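Local coordinates for protein Lon211 (Mycobacterium tuberculosis, PDB 6VBK) that is the N-terminal domain of an ATP-dependent Lon protease and, as in related Lon enzymes, probably takes part in recognising and binding protein substrates, at residues 16-21 / 69-74; 133-138 / 194-199; 61-66 / 82-87. One frame throughout, in Å; residues are numbered along the deposited sequence.

Interaction 1 (16-21 / 69-74)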
loop_
_atom_site.group_PDB
_atom_site.type_symbol
_atom_site.label_atom_id
_atom_site.label_comp_id
_atom_site.label_asym_id
_atom_site.label_seq_id
_atom_site.Cartn_x
_atom_site.Cartn_y
_atom_site.Cartn_z
ATOM N N VAL B 16 12.334 10.666 8.272
ATOM C CA VAL B 16 12.227 11.982 7.650
ATOM C C VAL B 16 13.543 12.728 7.822
ATOM O O VAL B 16 13.993 12.967 8.949
ATOM C CB VAL B 16 11.059 12.782 8.243
ATOM C CG1 VAL B 16 11.087 14.212 7.725
ATOM C CG2 VAL B 16 9.738 12.118 7.902
ATOM N N LEU B 17 14.152 13.090 6.694
ATOM C CA LEU B 17 15.383 13.915 6.715
ATOM C C LEU B 17 14.958 15.317 6.279
ATOM O O LEU B 17 14.786 15.531 5.074
ATOM C CB LEU B 17 16.434 13.317 5.776
ATOM C CG LEU B 17 17.871 13.753 6.052
ATOM C CD1 LEU B 17 18.864 12.780 5.438
ATOM C CD2 LEU B 17 18.114 15.163 5.543
ATOM N N PRO B 18 14.695 16.247 7.219
ATOM C CA PRO B 18 14.225 17.585 6.871
ATOM C C PRO B 18 15.280 18.458 6.179
ATOM O O PRO B 18 16.423 18.418 6.571
ATOM C CB PRO B 18 13.873 18.190 8.236
ATOM C CG PRO B 18 14.792 17.479 9.195
ATOM C CD PRO B 18 14.871 16.068 8.658
ATOM N N LEU B 19 14.839 19.214 5.172
ATOM C CA LEU B 19 15.712 20.148 4.416
ATOM C C LEU B 19 15.234 21.578 4.699
ATOM O O LEU B 19 14.163 21.951 4.187
ATOM C CB LEU B 19 15.610 19.821 2.924
ATOM C CG LEU B 19 15.874 18.363 2.551
ATOM C CD1 LEU B 19 15.629 18.131 1.072
ATOM C CD2 LEU B 19 17.289 17.958 2.927
ATOM N N GLU B 20 15.982 22.325 5.514
ATOM C CA GLU B 20 15.596 23.718 5.862
ATOM C C GLU B 20 15.588 24.564 4.587
ATOM O O GLU B 20 14.623 25.325 4.382
ATOM C CB GLU B 20 16.621 24.309 6.830
ATOM C CG GLU B 20 16.805 23.504 8.105
ATOM C CD GLU B 20 16.031 24.012 9.309
ATOM O OE1 GLU B 20 14.813 24.243 9.177
ATOM O OE2 GLU B 20 16.653 24.184 10.374
ATOM N N ASP B 21 16.618 24.409 3.753
ATOM C CA ASP B 21 16.715 25.182 2.488
ATOM C C ASP B 21 17.068 24.237 1.334
ATOM O O ASP B 21 17.970 23.397 1.505
ATOM C CB ASP B 21 17.690 26.355 2.621
ATOM C CG ASP B 21 17.012 27.642 3.059
ATOM O OD1 ASP B 21 15.784 27.751 2.868
ATOM O OD2 ASP B 21 17.717 28.527 3.587
ATOM N N VAL B 69 12.378 15.658 2.883
ATOM C CA VAL B 69 11.151 16.439 2.960
ATOM C C VAL B 69 11.515 17.905 3.159
ATOM O O VAL B 69 12.204 18.245 4.126
ATOM C CB VAL B 69 10.233 15.959 4.097
ATOM C CG1 VAL B 69 8.888 16.668 4.023
ATOM C CG2 VAL B 69 10.061 14.451 4.039
ATOM N N PRO B 70 11.034 18.912 2.234
ATOM C CA PRO B 70 11.104 20.594 2.033
ATOM C C PRO B 70 10.347 21.180 3.229
ATOM O O PRO B 70 9.135 21.195 3.182
ATOM C CB PRO B 70 10.424 20.871 0.694
ATOM C CG PRO B 70 10.519 19.550 -0.009
ATOM C CD PRO B 70 10.215 18.539 1.076
ATOM N N ARG B 71 11.060 21.567 4.291
ATOM C CA ARG B 71 10.376 22.147 5.477
ATOM C C ARG B 71 10.971 23.512 5.834
ATOM O O ARG B 71 12.181 23.570 6.109
ATOM C CB ARG B 71 10.535 21.223 6.688
ATOM C CG ARG B 71 10.084 21.850 7.998
ATOM C CD ARG B 71 10.547 21.099 9.231
ATOM N NE ARG B 71 11.906 21.421 9.642
ATOM C CZ ARG B 71 12.557 20.801 10.617
ATOM N NH1 ARG B 71 13.791 21.159 10.926
ATOM N NH2 ARG B 71 11.973 19.821 11.280
ATOM N N LEU B 72 10.139 24.557 5.860
ATOM C CA LEU B 72 10.605 25.905 6.288
ATOM C C LEU B 72 9.714 26.355 7.450
ATOM O O LEU B 72 8.501 26.539 7.226
ATOM C CB LEU B 72 10.520 26.880 5.109
ATOM C CG LEU B 72 9.117 27.348 4.726
ATOM C CD1 LEU B 72 9.179 28.445 3.675
ATOM C CD2 LEU B 72 8.271 26.185 4.233
ATOM N N ASN B 73 10.295 26.530 8.641
ATOM C CA ASN B 73 9.499 26.934 9.832
ATOM C C ASN B 73 8.309 25.979 10.002
ATOM O O ASN B 73 7.177 26.479 10.134
ATOM C CB ASN B 73 9.078 28.406 9.782
ATOM C CG ASN B 73 10.253 29.359 9.812
ATOM O OD1 ASN B 73 11.174 29.241 9.008
ATOM N ND2 ASN B 73 10.225 30.313 10.728
ATOM N N GLY B 74 8.551 24.662 9.958
ATOM C CA GLY B 74 7.467 23.669 10.100
ATOM C C GLY B 74 6.709 23.466 8.800
ATOM O O GLY B 74 7.253 23.820 7.739
#
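Strand 9-19 and strand 65-70 run parallel where Pro-18 pairs with Val-69 and Leu-19 with Pro-70, at CA-CA separations of 5.1 Å and 5.2 Å, in the mixed sheet of the Lon substrate-binding (PUA-clan) domain. The bonding alternates as parallel pairing requires: Val-69 N donates to Leu-17 O, Leu-19 N to Val-69 O at 3.0 Å, and Arg-71 N to Leu-19 O at 3.1 Å, the last carrying the pairing one residue past the end of strand 65-70. Pro-18, which has no N-H to give, still offers its CA-H to Val-69 O. On the face bearing Pro-18 and Val-69, Val-16 CG1 rests against Val-69 CG2 at 3.8 Å. Arg-71 reaches back alongside Pro-18: CG stands anti to the backbone N (chi1 170°) and the chain bends at chi3 (83°), which lays the guanidinium over the proline. The firmer ionic partner of Arg-71 NH1 is Glu-39 of helix 38-50, with Tyr-76 OH weakly bound at NH2. Glu-20 adds a long salt bridge, OE1 to Arg-71 NH1 at 3.7 Å, its carboxylate turned 68° from the guanidinium plane. Pro-18 CB sits over the centre of that plane, 3.8 Å from Arg-71 CZ.

Interaction 2 (133-138 / 194-199)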
loop_
_atom_site.group_PDB
_atom_site.type_symbol
_atom_site.label_atom_id
_atom_site.label_comp_id
_atom_site.label_asym_id
_atom_site.label_seq_id
_atom_site.Cartn_x
_atom_site.Cartn_y
_atom_site.Cartn_z
ATOM N N GLY B 133 2.424 11.809 -25.406
ATOM C CA GLY B 133 2.881 12.453 -26.624
ATOM C C GLY B 133 2.986 13.955 -26.452
ATOM O O GLY B 133 3.966 14.574 -26.875
ATOM N N ARG B 134 1.984 14.558 -25.805
ATOM C CA ARG B 134 2.043 15.980 -25.487
ATOM C C ARG B 134 3.202 16.293 -24.551
ATOM O O ARG B 134 3.817 17.360 -24.662
ATOM C CB ARG B 134 0.719 16.432 -24.869
ATOM C CG ARG B 134 0.610 17.926 -24.595
ATOM C CD ARG B 134 0.541 18.208 -23.104
ATOM N NE ARG B 134 0.038 19.548 -22.814
ATOM C CZ ARG B 134 -1.245 19.834 -22.619
ATOM N NH1 ARG B 134 -2.158 18.874 -22.684
ATOM N NH2 ARG B 134 -1.618 21.080 -22.360
ATOM N N ALA B 135 3.521 15.379 -23.630
ATOM C CA ALA B 135 4.660 15.591 -22.742
ATOM C C ALA B 135 5.968 15.659 -23.516
ATOM O O ALA B 135 6.896 16.366 -23.108
ATOM C CB ALA B 135 4.725 14.485 -21.689
ATOM N N GLN B 136 6.061 14.932 -24.633
ATOM C CA GLN B 136 7.256 15.008 -25.467
ATOM C C GLN B 136 7.409 16.392 -26.087
ATOM O O GLN B 136 8.527 16.908 -26.196
ATOM C CB GLN B 136 7.203 13.937 -26.559
ATOM C CG GLN B 136 7.033 12.512 -26.045
ATOM C CD GLN B 136 8.334 11.896 -25.568
ATOM O OE1 GLN B 136 8.739 12.080 -24.420
ATOM N NE2 GLN B 136 8.993 11.150 -26.447
ATOM N N GLU B 137 6.295 17.007 -26.501
ATOM C CA GLU B 137 6.358 18.353 -27.062
ATOM C C GLU B 137 6.670 19.394 -25.995
ATOM O O GLU B 137 7.319 20.404 -26.290
ATOM C CB GLU B 137 5.044 18.699 -27.763
ATOM C CG GLU B 137 4.830 17.991 -29.091
ATOM C CD GLU B 137 3.880 16.813 -28.987
ATOM O OE1 GLU B 137 4.276 15.691 -29.362
ATOM O OE2 GLU B 137 2.735 17.013 -28.529
ATOM N N LEU B 138 6.211 19.177 -24.760
ATOM C CA LEU B 138 6.570 20.078 -23.671
ATOM C C LEU B 138 8.063 20.012 -23.377
ATOM O O LEU B 138 8.685 21.031 -23.058
ATOM C CB LEU B 138 5.766 19.730 -22.419
ATOM C CG LEU B 138 4.245 19.693 -22.554
ATOM C CD1 LEU B 138 3.614 19.118 -21.299
ATOM C CD2 LEU B 138 3.709 21.081 -22.835
ATOM N N ASP B 194 2.070 14.455 -12.220
ATOM C CA ASP B 194 1.893 14.435 -13.698
ATOM C C ASP B 194 3.043 15.194 -14.362
ATOM O O ASP B 194 3.283 16.350 -13.976
ATOM C CB ASP B 194 0.537 15.003 -14.119
ATOM C CG ASP B 194 0.295 14.896 -15.614
ATOM O OD1 ASP B 194 0.185 13.760 -16.110
ATOM O OD2 ASP B 194 0.240 15.947 -16.273
ATOM N N VAL B 195 3.698 14.572 -15.347
ATOM C CA VAL B 195 4.820 15.223 -16.015
ATOM C C VAL B 195 4.342 16.357 -16.916
ATOM O O VAL B 195 5.049 17.358 -17.091
ATOM C CB VAL B 195 5.649 14.181 -16.795
ATOM C CG1 VAL B 195 4.802 13.502 -17.863
ATOM C CG2 VAL B 195 6.884 14.825 -17.411
ATOM N N VAL B 196 3.142 16.235 -17.491
ATOM C CA VAL B 196 2.619 17.296 -18.348
ATOM C C VAL B 196 2.429 18.580 -17.551
ATOM O O VAL B 196 2.768 19.674 -18.016
ATOM C CB VAL B 196 1.312 16.845 -19.027
ATOM C CG1 VAL B 196 0.480 18.047 -19.449
ATOM C CG2 VAL B 196 1.618 15.966 -20.229
ATOM N N GLU B 197 1.902 18.464 -16.329
ATOM C CA GLU B 197 1.695 19.643 -15.496
ATOM C C GLU B 197 3.017 20.299 -15.114
ATOM O O GLU B 197 3.144 21.527 -15.169
ATOM C CB GLU B 197 0.908 19.269 -14.242
ATOM C CG GLU B 197 -0.544 18.899 -14.482
ATOM C CD GLU B 197 -1.244 18.474 -13.206
ATOM O OE1 GLU B 197 -0.978 17.353 -12.723
ATOM O OE2 GLU B 197 -2.050 19.267 -12.676
ATOM N N ARG B 198 4.013 19.498 -14.723
ATOM C CA ARG B 198 5.284 20.060 -14.274
ATOM C C ARG B 198 5.977 20.829 -15.391
ATOM O O ARG B 198 6.406 21.973 -15.199
ATOM C CB ARG B 198 6.196 18.953 -13.748
ATOM C CG ARG B 198 5.726 18.317 -12.456
ATOM C CD ARG B 198 6.907 17.783 -11.669
ATOM N NE ARG B 198 7.791 16.962 -12.488
ATOM C CZ ARG B 198 7.615 15.663 -12.702
ATOM N NH1 ARG B 198 6.584 15.034 -12.157
ATOM N NH2 ARG B 198 8.472 14.994 -13.459
ATOM N N LEU B 199 6.114 20.206 -16.564
ATOM C CA LEU B 199 6.704 20.899 -17.706
ATOM C C LEU B 199 5.930 22.171 -18.023
ATOM O O LEU B 199 6.515 23.246 -18.188
ATOM C CB LEU B 199 6.746 19.969 -18.920
ATOM C CG LEU B 199 7.790 18.851 -18.878
ATOM C CD1 LEU B 199 7.504 17.812 -19.946
ATOM C CD2 LEU B 199 9.186 19.428 -19.054
#
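Directly after its N-cap, Asp-194, Val-195 lays CG1 4.0 Å from Ala-135 CB, the first touch between helix 195-207 and the start of helix 133-153. The axes of the segments 133-138 and 195-199 come within 9.3 Å and run nearly parallel, 22° apart. The cap itself is a bond from Glu-197 N to Asp-194 OD2 at 3.0 Å, met on the anti side of the carboxylate but tilted out of its plane, and bent to 142° at the hydrogen. Both branches of Val-196 touch Arg-134 CD, the two side chains crossing at about a right angle. Its CG2 also lies 3.7 Å from Ala-135 CB, while CG1, anti to the backbone N (chi1 157°), is 3.7 Å from Arg-134 CD and continues over a face of the guanidinium, whose NH2 forms a salt bridge with Glu-200. Leu-138 CD1 comes down on the backbone at Val-196, 3.4 Å from Val-196 O. One turn further on, Leu-199 CD1 lies 3.5 Å from Ala-135 O and 3.6 Å from Leu-138 CB. No hydrogen bond crosses between the two segments, so apolar surface carries this contact. Val-195 and Leu-199 also touch Pro-168, and Leu-199 touches Ala-172, which places helix 168-173 against both residues.

Interaction 3 (61-66 / 82-87)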
loop_
_atom_site.group_PDB
_atom_site.type_symbol
_atom_site.label_atom_id
_atom_site.label_comp_id
_atom_site.label_asym_id
_atom_site.label_seq_id
_atom_site.Cartn_x
_atom_site.Cartn_y
_atom_site.Cartn_z
ATOM N N VAL B 61 24.634 -5.537 3.581
ATOM C CA VAL B 61 24.130 -4.207 4.038
ATOM C C VAL B 61 23.702 -3.374 2.826
ATOM O O VAL B 61 24.548 -3.132 1.949
ATOM C CB VAL B 61 25.204 -3.467 4.858
ATOM C CG1 VAL B 61 24.650 -2.211 5.510
ATOM C CG2 VAL B 61 25.845 -4.373 5.897
ATOM N N SER B 62 22.436 -2.947 2.792
ATOM C CA SER B 62 21.954 -2.110 1.704
ATOM C C SER B 62 22.216 -0.637 2.003
ATOM O O SER B 62 22.506 -0.245 3.135
ATOM C CB SER B 62 20.460 -2.350 1.472
ATOM O OG SER B 62 20.193 -3.723 1.246
ATOM N N LYS B 63 22.098 0.183 0.960
ATOM C CA LYS B 63 22.260 1.619 1.122
ATOM C C LYS B 63 21.111 2.184 1.956
ATOM O O LYS B 63 19.957 1.779 1.777
ATOM C CB LYS B 63 22.302 2.314 -0.239
ATOM C CG LYS B 63 23.391 1.818 -1.177
ATOM C CD LYS B 63 24.759 2.349 -0.781
ATOM C CE LYS B 63 25.796 2.049 -1.852
ATOM N NZ LYS B 63 25.433 2.657 -3.163
ATOM N N PRO B 64 21.393 3.107 2.876
ATOM C CA PRO B 64 20.315 3.690 3.685
ATOM C C PRO B 64 19.317 4.452 2.825
ATOM O O PRO B 64 19.680 5.099 1.841
ATOM C CB PRO B 64 21.061 4.626 4.643
ATOM C CG PRO B 64 22.462 4.089 4.686
ATOM C CD PRO B 64 22.723 3.564 3.308
ATOM N N ARG B 65 18.044 4.365 3.206
ATOM C CA ARG B 65 16.958 5.038 2.506
ATOM C C ARG B 65 16.313 6.053 3.436
ATOM O O ARG B 65 15.892 5.707 4.545
ATOM C CB ARG B 65 15.917 4.029 2.009
ATOM C CG ARG B 65 16.425 3.106 0.913
ATOM C CD ARG B 65 15.604 1.828 0.840
ATOM N NE ARG B 65 14.182 2.090 0.649
ATOM C CZ ARG B 65 13.577 2.118 -0.534
ATOM N NH1 ARG B 65 14.272 1.901 -1.643
ATOM N NH2 ARG B 65 12.278 2.364 -0.610
ATOM N N VAL B 66 16.238 7.306 2.986
ATOM C CA VAL B 66 15.643 8.384 3.764
ATOM C C VAL B 66 14.573 9.066 2.924
ATOM O O VAL B 66 14.502 8.897 1.704
ATOM C CB VAL B 66 16.691 9.416 4.234
ATOM C CG1 VAL B 66 17.725 8.759 5.133
ATOM C CG2 VAL B 66 17.360 10.076 3.038
ATOM N N LEU B 82 12.182 10.134 -2.065
ATOM C CA LEU B 82 12.916 8.958 -1.622
ATOM C C LEU B 82 14.390 9.127 -1.961
ATOM O O LEU B 82 14.753 9.272 -3.132
ATOM C CB LEU B 82 12.351 7.701 -2.281
ATOM C CG LEU B 82 13.114 6.394 -2.046
ATOM C CD1 LEU B 82 13.248 6.107 -0.559
ATOM C CD2 LEU B 82 12.435 5.231 -2.759
ATOM N N GLY B 83 15.234 9.125 -0.941
ATOM C CA GLY B 83 16.660 9.359 -1.112
ATOM C C GLY B 83 17.472 8.140 -0.727
ATOM O O GLY B 83 17.171 7.473 0.265
ATOM N N VAL B 84 18.500 7.854 -1.519
ATOM C CA VAL B 84 19.434 6.766 -1.251
ATOM C C VAL B 84 20.767 7.386 -0.856
ATOM O O VAL B 84 21.368 8.134 -1.637
ATOM C CB VAL B 84 19.593 5.839 -2.464
ATOM C CG1 VAL B 84 20.756 4.885 -2.250
ATOM C CG2 VAL B 84 18.308 5.065 -2.712
ATOM N N ILE B 85 21.222 7.086 0.360
ATOM C CA ILE B 85 22.519 7.559 0.827
ATOM C C ILE B 85 23.595 6.812 0.051
ATOM O O ILE B 85 23.890 5.647 0.339
ATOM C CB ILE B 85 22.681 7.363 2.346
ATOM C CG1 ILE B 85 21.573 8.101 3.100
ATOM C CG2 ILE B 85 24.050 7.848 2.803
ATOM C CD1 ILE B 85 21.611 9.606 2.930
ATOM N N GLU B 86 24.178 7.475 -0.949
ATOM C CA GLU B 86 25.130 6.805 -1.827
ATOM C C GLU B 86 26.515 6.722 -1.200
ATOM O O GLU B 86 27.196 5.699 -1.328
ATOM C CB GLU B 86 25.202 7.530 -3.173
ATOM C CG GLU B 86 23.885 7.581 -3.933
ATOM C CD GLU B 86 23.563 6.281 -4.650
ATOM O OE1 GLU B 86 24.381 5.340 -4.584
ATOM O OE2 GLU B 86 22.491 6.204 -5.284
ATOM N N GLN B 87 26.951 7.785 -0.526
ATOM C CA GLN B 87 28.283 7.840 0.051
ATOM C C GLN B 87 28.232 8.552 1.394
ATOM O O GLN B 87 27.357 9.385 1.643
ATOM C CB GLN B 87 29.271 8.561 -0.874
ATOM C CG GLN B 87 29.581 7.818 -2.158
ATOM C CD GLN B 87 30.550 8.574 -3.041
ATOM O OE1 GLN B 87 30.720 9.785 -2.901
ATOM N NE2 GLN B 87 31.196 7.860 -3.954
HETATM O O HOH W 1 26.735 4.495 -5.320
#
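Pro-64 and Ile-85 set their side chains at about a right angle, CB to CG1 3.8 Å, at the open end of the beta hairpin formed by strands 65-70 and 79-88. The backbone is antiparallel: Val-66 and Gly-83 are a hydrogen-bonded pair, with Gly-83 N to Val-66 O at 2.8 Å and a return bond from Val-66 N to Gly-83 O, and Arg-65 with Val-84 is the non-hydrogen-bonded pair. Ile-85 N extends the pattern to Pro-64 O at 2.9 Å with an N-H...O angle of 166°, although Pro-64 itself precedes the strand. Gly-83 faces Val-66 across the pair, and Val-66 CG2 lies 3.8 Å from Gly-83 O. Helix 38-50 covers the side of Pro-64 and Val-66, through Ala-47.

On the face of Arg-65 and Val-84, Arg-65 runs obliquely across Leu-82. Leu-82 CD1 lies over one guanidinium face, offset toward the rim, while Leu-82 CD2 approaches Arg-65 NH2 to 3.6 Å; the bend at Arg-65 chi3 (56°) turns the group to this side chain. Lys-63 crosses Val-84 at about a right angle, its CB 3.6 Å from Val-84 CG1. Bends at chi2 and chi4 then carry the amine on to Glu-86, which belongs with Gln-87 to a classic beta bulge opposite Val-99. The other carboxylate oxygen of Glu-86, OE2, forms a salt bridge with Arg-101. Lys-63 NZ meets Glu-86 OE1 in a salt bridge whose hydrogen bond is weak, and one water joins the same two atoms, accepting from NZ and donating to OE1 at 2.6 Å.

Interactions 1 and 3 share strand 65-70, which pairs parallel with strand 9-19 in one and antiparallel with strand 79-88 in the other, making it an inner strand of the mixed sheet. Their centres are 18 Å apart, yet they touch where Leu-17 CD1 packs on Val-66 CG2 at 3.9 Å. Their segments alternate along the chain. Interaction 2 comes later in sequence, in the helical part: its centre is 28 Å from that of interaction 1 and 30 Å from that of interaction 3, with nearest atoms about 12 and 13 Å away. It touches neither sheet contact, although helix 183-191 packs on Pro-70 of interaction 1; all three lie in the Lon substrate-binding domain.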